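Local coordinates for FOG-3 protein (Caenorhabditis elegans, PDB 5TD6), which forms, in this BTG/Tob domain, part of an RNA-binding multimer that specifies sperm fate, and may act as a transcription corepressor, at residues 88-100 and 106-118. The protein carries 2 engineered substitutions. Residues are numbered along the deposited sequence; the frame is centred on the assembly and turned at random.
Engineered in segment 106-118: A117 (natural residue Cys).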
loop_
_atom_site.group_PDB
_atom_site.type_symbol
_atom_site.label_atom_id
_atom_site.label_comp_id
_atom_site.label_asym_id
_atom_site.label_seq_id
_atom_site.Cartn_x
_atom_site.Cartn_y
_atom_site.Cartn_z
ATOM N N MET B 88 -18.637 4.777 3.284
ATOM C CA MET B 88 -17.334 5.416 3.447
ATOM C C MET B 88 -17.024 6.321 2.258
ATOM O O MET B 88 -17.230 5.936 1.107
ATOM C CB MET B 88 -16.253 4.366 3.607
ATOM C CG MET B 88 -14.867 4.942 3.731
ATOM S SD MET B 88 -13.729 3.591 3.954
ATOM C CE MET B 88 -14.005 3.147 5.673
ATOM N N ILE B 89 -16.550 7.534 2.534
ATOM C CA ILE B 89 -16.207 8.464 1.468
ATOM C C ILE B 89 -14.687 8.554 1.372
ATOM O O ILE B 89 -14.017 8.811 2.369
ATOM C CB ILE B 89 -16.819 9.862 1.697
ATOM C CG1 ILE B 89 -18.345 9.766 1.832
ATOM C CG2 ILE B 89 -16.468 10.804 0.559
ATOM C CD1 ILE B 89 -18.948 10.890 2.629
ATOM N N ILE B 90 -14.158 8.300 0.179
ATOM C CA ILE B 90 -12.713 8.247 -0.064
ATOM C C ILE B 90 -12.326 9.303 -1.092
ATOM O O ILE B 90 -12.983 9.455 -2.120
ATOM C CB ILE B 90 -12.277 6.856 -0.567
ATOM C CG1 ILE B 90 -12.842 5.771 0.349
ATOM C CG2 ILE B 90 -10.743 6.745 -0.639
ATOM C CD1 ILE B 90 -12.587 4.354 -0.144
ATOM N N PHE B 91 -11.278 10.056 -0.780
ATOM C CA PHE B 91 -10.796 11.137 -1.632
ATOM C C PHE B 91 -9.412 10.783 -2.153
ATOM O O PHE B 91 -8.600 10.194 -1.430
ATOM C CB PHE B 91 -10.711 12.469 -0.863
ATOM C CG PHE B 91 -12.041 13.010 -0.397
ATOM C CD1 PHE B 91 -12.668 12.493 0.728
ATOM C CD2 PHE B 91 -12.649 14.055 -1.069
ATOM C CE1 PHE B 91 -13.881 13.001 1.160
ATOM C CE2 PHE B 91 -13.869 14.565 -0.643
ATOM C CZ PHE B 91 -14.486 14.034 0.472
ATOM N N ALA B 92 -9.147 11.150 -3.397
ATOM C CA ALA B 92 -7.820 11.028 -3.971
ATOM C C ALA B 92 -7.479 12.339 -4.662
ATOM O O ALA B 92 -8.132 12.734 -5.628
ATOM C CB ALA B 92 -7.748 9.856 -4.936
ATOM N N ASN B 93 -6.471 13.021 -4.120
ATOM C CA ASN B 93 -5.913 14.248 -4.662
ATOM C C ASN B 93 -4.423 14.050 -4.967
ATOM O O ASN B 93 -3.794 13.149 -4.403
ATOM C CB ASN B 93 -6.058 15.396 -3.661
ATOM C CG ASN B 93 -7.503 15.762 -3.374
ATOM O OD1 ASN B 93 -8.396 15.530 -4.192
ATOM N ND2 ASN B 93 -7.733 16.367 -2.206
ATOM N N PRO B 94 -3.844 14.911 -5.820
ATOM C CA PRO B 94 -2.382 14.896 -5.965
ATOM C C PRO B 94 -1.692 14.920 -4.592
ATOM O O PRO B 94 -1.945 15.810 -3.787
ATOM C CB PRO B 94 -2.098 16.164 -6.770
ATOM C CG PRO B 94 -3.346 16.352 -7.610
ATOM C CD PRO B 94 -4.484 15.894 -6.725
ATOM N N GLY B 95 -0.881 13.908 -4.315
ATOM C CA GLY B 95 -0.128 13.861 -3.072
ATOM C C GLY B 95 -0.900 13.366 -1.863
ATOM O O GLY B 95 -0.335 13.258 -0.776
ATOM N N HIS B 96 -2.183 13.037 -2.034
ATOM C CA HIS B 96 -3.039 12.878 -0.857
ATOM C C HIS B 96 -4.282 12.036 -1.088
ATOM O O HIS B 96 -5.227 12.457 -1.759
ATOM C CB HIS B 96 -3.470 14.246 -0.334
ATOM C CG HIS B 96 -4.005 14.215 1.063
ATOM N ND1 HIS B 96 -4.819 15.205 1.572
ATOM C CD2 HIS B 96 -3.850 13.308 2.055
ATOM C CE1 HIS B 96 -5.120 14.923 2.827
ATOM N NE2 HIS B 96 -4.550 13.773 3.143
ATOM N N VAL B 97 -4.262 10.840 -0.522
ATOM C CA VAL B 97 -5.403 9.945 -0.560
ATOM C C VAL B 97 -5.846 9.777 0.884
ATOM O O VAL B 97 -5.011 9.617 1.793
ATOM C CB VAL B 97 -5.041 8.589 -1.185
ATOM C CG1 VAL B 97 -6.284 7.692 -1.314
ATOM C CG2 VAL B 97 -4.402 8.804 -2.537
ATOM N N PHE B 98 -7.148 9.842 1.111
ATOM C CA PHE B 98 -7.622 9.841 2.484
ATOM C C PHE B 98 -9.105 9.533 2.573
ATOM O O PHE B 98 -9.815 9.597 1.580
ATOM C CB PHE B 98 -7.328 11.182 3.151
ATOM C CG PHE B 98 -7.987 12.377 2.477
ATOM C CD1 PHE B 98 -7.366 13.036 1.427
ATOM C CD2 PHE B 98 -9.206 12.866 2.937
ATOM C CE1 PHE B 98 -7.964 14.142 0.828
ATOM C CE2 PHE B 98 -9.808 13.977 2.347
ATOM C CZ PHE B 98 -9.194 14.615 1.299
ATOM N N VAL B 99 -9.540 9.185 3.778
ATOM C CA VAL B 99 -10.952 8.976 4.101
ATOM C C VAL B 99 -11.483 10.207 4.824
ATOM O O VAL B 99 -10.796 10.769 5.679
ATOM C CB VAL B 99 -11.144 7.735 5.002
ATOM C CG1 VAL B 99 -12.583 7.636 5.527
ATOM C CG2 VAL B 99 -10.741 6.470 4.253
ATOM N N ARG B 100 -12.695 10.631 4.493
ATOM C CA ARG B 100 -13.353 11.691 5.260
ATOM C C ARG B 100 -14.842 11.408 5.337
ATOM O O ARG B 100 -15.483 11.220 4.306
ATOM C CB ARG B 100 -13.105 13.057 4.623
ATOM C CG ARG B 100 -13.629 14.212 5.420
ATOM C CD ARG B 100 -13.902 15.394 4.510
ATOM N NE ARG B 100 -12.692 16.070 4.063
ATOM C CZ ARG B 100 -12.640 16.846 2.983
ATOM N NH1 ARG B 100 -13.730 17.029 2.241
ATOM N NH2 ARG B 100 -11.501 17.431 2.643
ATOM N N ILE B 106 -12.714 14.758 10.163
ATOM C CA ILE B 106 -11.300 14.441 10.138
ATOM C C ILE B 106 -10.959 13.640 8.890
ATOM O O ILE B 106 -11.707 12.755 8.489
ATOM C CB ILE B 106 -10.895 13.640 11.378
ATOM C CG1 ILE B 106 -11.656 14.144 12.607
ATOM C CG2 ILE B 106 -9.382 13.682 11.577
ATOM C CD1 ILE B 106 -11.402 15.607 12.956
ATOM N N GLU B 107 -9.836 13.978 8.272
ATOM C CA GLU B 107 -9.279 13.175 7.195
ATOM C C GLU B 107 -8.329 12.117 7.758
ATOM O O GLU B 107 -7.264 12.455 8.272
ATOM C CB GLU B 107 -8.511 14.049 6.196
ATOM C CG GLU B 107 -9.249 15.254 5.646
ATOM C CD GLU B 107 -8.314 16.178 4.873
ATOM O OE1 GLU B 107 -7.082 16.034 5.020
ATOM O OE2 GLU B 107 -8.798 17.039 4.117
ATOM N N THR B 108 -8.682 10.842 7.650
ATOM C CA THR B 108 -7.735 9.795 8.015
ATOM C C THR B 108 -6.887 9.479 6.790
ATOM O O THR B 108 -7.421 9.154 5.724
ATOM C CB THR B 108 -8.451 8.546 8.510
ATOM O OG1 THR B 108 -9.426 8.937 9.481
ATOM C CG2 THR B 108 -7.454 7.548 9.130
ATOM N N PRO B 109 -5.565 9.611 6.919
ATOM C CA PRO B 109 -4.748 9.480 5.714
ATOM C C PRO B 109 -4.610 8.048 5.271
ATOM O O PRO B 109 -4.462 7.146 6.093
ATOM C CB PRO B 109 -3.380 10.058 6.138
ATOM C CG PRO B 109 -3.360 9.922 7.628
ATOM C CD PRO B 109 -4.787 10.058 8.092
ATOM N N ILE B 110 -4.698 7.849 3.962
ATOM C CA ILE B 110 -4.405 6.570 3.347
ATOM C C ILE B 110 -2.975 6.630 2.763
ATOM O O ILE B 110 -2.170 5.715 2.940
ATOM C CB ILE B 110 -5.400 6.223 2.228
ATOM C CG1 ILE B 110 -6.809 6.012 2.809
ATOM C CG2 ILE B 110 -4.883 4.989 1.471
ATOM C CD1 ILE B 110 -7.930 5.953 1.727
ATOM N N TRP B 111 -2.677 7.722 2.073
ATOM C CA TRP B 111 -1.331 7.970 1.556
ATOM C C TRP B 111 -1.075 9.463 1.393
ATOM O O TRP B 111 -1.974 10.224 0.996
ATOM C CB TRP B 111 -1.116 7.245 0.219
ATOM C CG TRP B 111 0.296 7.446 -0.384
ATOM C CD1 TRP B 111 1.434 6.741 -0.089
ATOM C CD2 TRP B 111 0.675 8.418 -1.371
ATOM N NE1 TRP B 111 2.496 7.211 -0.841
ATOM C CE2 TRP B 111 2.055 8.239 -1.634
ATOM C CE3 TRP B 111 -0.018 9.426 -2.055
ATOM C CZ2 TRP B 111 2.748 9.027 -2.551
ATOM C CZ3 TRP B 111 0.675 10.210 -2.969
ATOM C CH2 TRP B 111 2.037 10.002 -3.215
ATOM N N ILE B 112 0.154 9.862 1.721
ATOM C CA ILE B 112 0.654 11.225 1.578
ATOM C C ILE B 112 2.035 11.151 0.959
ATOM O O ILE B 112 2.886 10.368 1.400
ATOM C CB ILE B 112 0.753 11.984 2.934
ATOM C CG1 ILE B 112 -0.598 12.010 3.672
ATOM C CG2 ILE B 112 1.229 13.436 2.722
ATOM C CD1 ILE B 112 -0.618 13.014 4.847
ATOM N N GLY B 113 2.262 11.951 -0.069
ATOM C CA GLY B 113 3.557 11.949 -0.721
ATOM C C GLY B 113 3.693 13.053 -1.747
ATOM O O GLY B 113 2.859 13.964 -1.826
ATOM N N ASP B 114 4.758 12.949 -2.530
ATOM C CA ASP B 114 5.135 13.929 -3.552
ATOM C C ASP B 114 4.039 13.933 -4.617
ATOM O O ASP B 114 3.609 12.863 -5.054
ATOM C CB ASP B 114 6.520 13.532 -4.121
ATOM C CG ASP B 114 7.165 14.593 -5.019
ATOM O OD1 ASP B 114 6.472 15.309 -5.760
ATOM O OD2 ASP B 114 8.412 14.669 -5.000
ATOM N N VAL B 115 3.549 15.112 -5.008
ATOM C CA VAL B 115 2.535 15.182 -6.074
ATOM C C VAL B 115 3.084 14.630 -7.387
ATOM O O VAL B 115 2.331 14.331 -8.303
ATOM C CB VAL B 115 2.019 16.636 -6.326
ATOM C CG1 VAL B 115 1.287 17.161 -5.090
ATOM C CG2 VAL B 115 3.176 17.573 -6.732
ATOM N N ASN B 116 4.397 14.483 -7.469
ATOM C CA ASN B 116 5.016 13.940 -8.676
ATOM C C ASN B 116 5.670 12.570 -8.484
ATOM O O ASN B 116 6.573 12.191 -9.238
ATOM C CB ASN B 116 6.032 14.941 -9.209
ATOM C CG ASN B 116 5.364 16.075 -9.939
ATOM O OD1 ASN B 116 4.567 15.844 -10.857
ATOM N ND2 ASN B 116 5.627 17.300 -9.504
ATOM N N ALA B 117 5.173 11.807 -7.509
ATOM C CA ALA B 117 5.745 10.489 -7.213
ATOM C C ALA B 117 5.812 9.591 -8.445
ATOM O O ALA B 117 6.742 8.800 -8.565
ATOM C CB ALA B 117 4.951 9.794 -6.090
ATOM N N ASP B 118 4.846 9.725 -9.361
ATOM C CA ASP B 118 4.826 8.949 -10.602
ATOM C C ASP B 118 6.118 9.033 -11.393
ATOM O O ASP B 118 6.474 8.111 -12.112
ATOM C CB ASP B 118 3.716 9.422 -11.523
ATOM C CG ASP B 118 2.362 8.952 -11.084
ATOM O OD1 ASP B 118 2.281 8.267 -10.033
ATOM O OD2 ASP B 118 1.389 9.290 -11.792
HETATM O O HOH W 1 -5.025 12.939 5.677
#
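V97 and V99 pair with 106-118 through antiparallel backbone bonds, the evidence that strand 96-100 is shared by strands 107-109 and 111-112 of the BTG/Tob sheet. V99 N to T108 O measures 2.9 Å; T108 N returns a more bent bond to V99 O. Beyond P109 the register slips: V97 O accepts from both I110 N (2.8 Å) and W111 N (3.0 Å), which approach the same face of its carbonyl plane, defining a classic beta bulge at the corner of the chain. G113 N then bonds to G95 O.

The polar side-chain chemistry centres on E107. Its OE2, met on the anti side, accepts an almost straight hydrogen bond (172°) from R100 NH2 at 3.1 Å, part of a salt bridge, with guanidinium and carboxylate only 19° from coplanar. R100 NH2 also pairs with E53, so the arginine probably balances two acids. E107 OE1 lies 3.1 Å from H96 CE1, near the ring plane, and H96 NE2 meets a water.

Aromatic packing occupies the same face. F98 CD1 lies over the centre of one face of the H96 ring. With chi1 at 60°, the F98 ring stands between F91 CB and the E107 carboxylate, whose CD stacks 3.7 Å above the ring plane toward its rim. An alanine in place of E107 is likely to leave R100 with E53 but without its second acid, and to take away the group stacked on one face of F98.

An aliphatic cluster gathers round I110, whose CD1 touches I90 CG2 and V99 CG2, both at 3.8 Å, and V97 CG1. Around the corner at I110, P109, W111 and I112 pack on F17 of the second subunit, and W111 also meets helix 2-13. The chemistry thus sets E107, F98, H96 and R100 together as a polar-aromatic group, on the face that also carries P109 and I112.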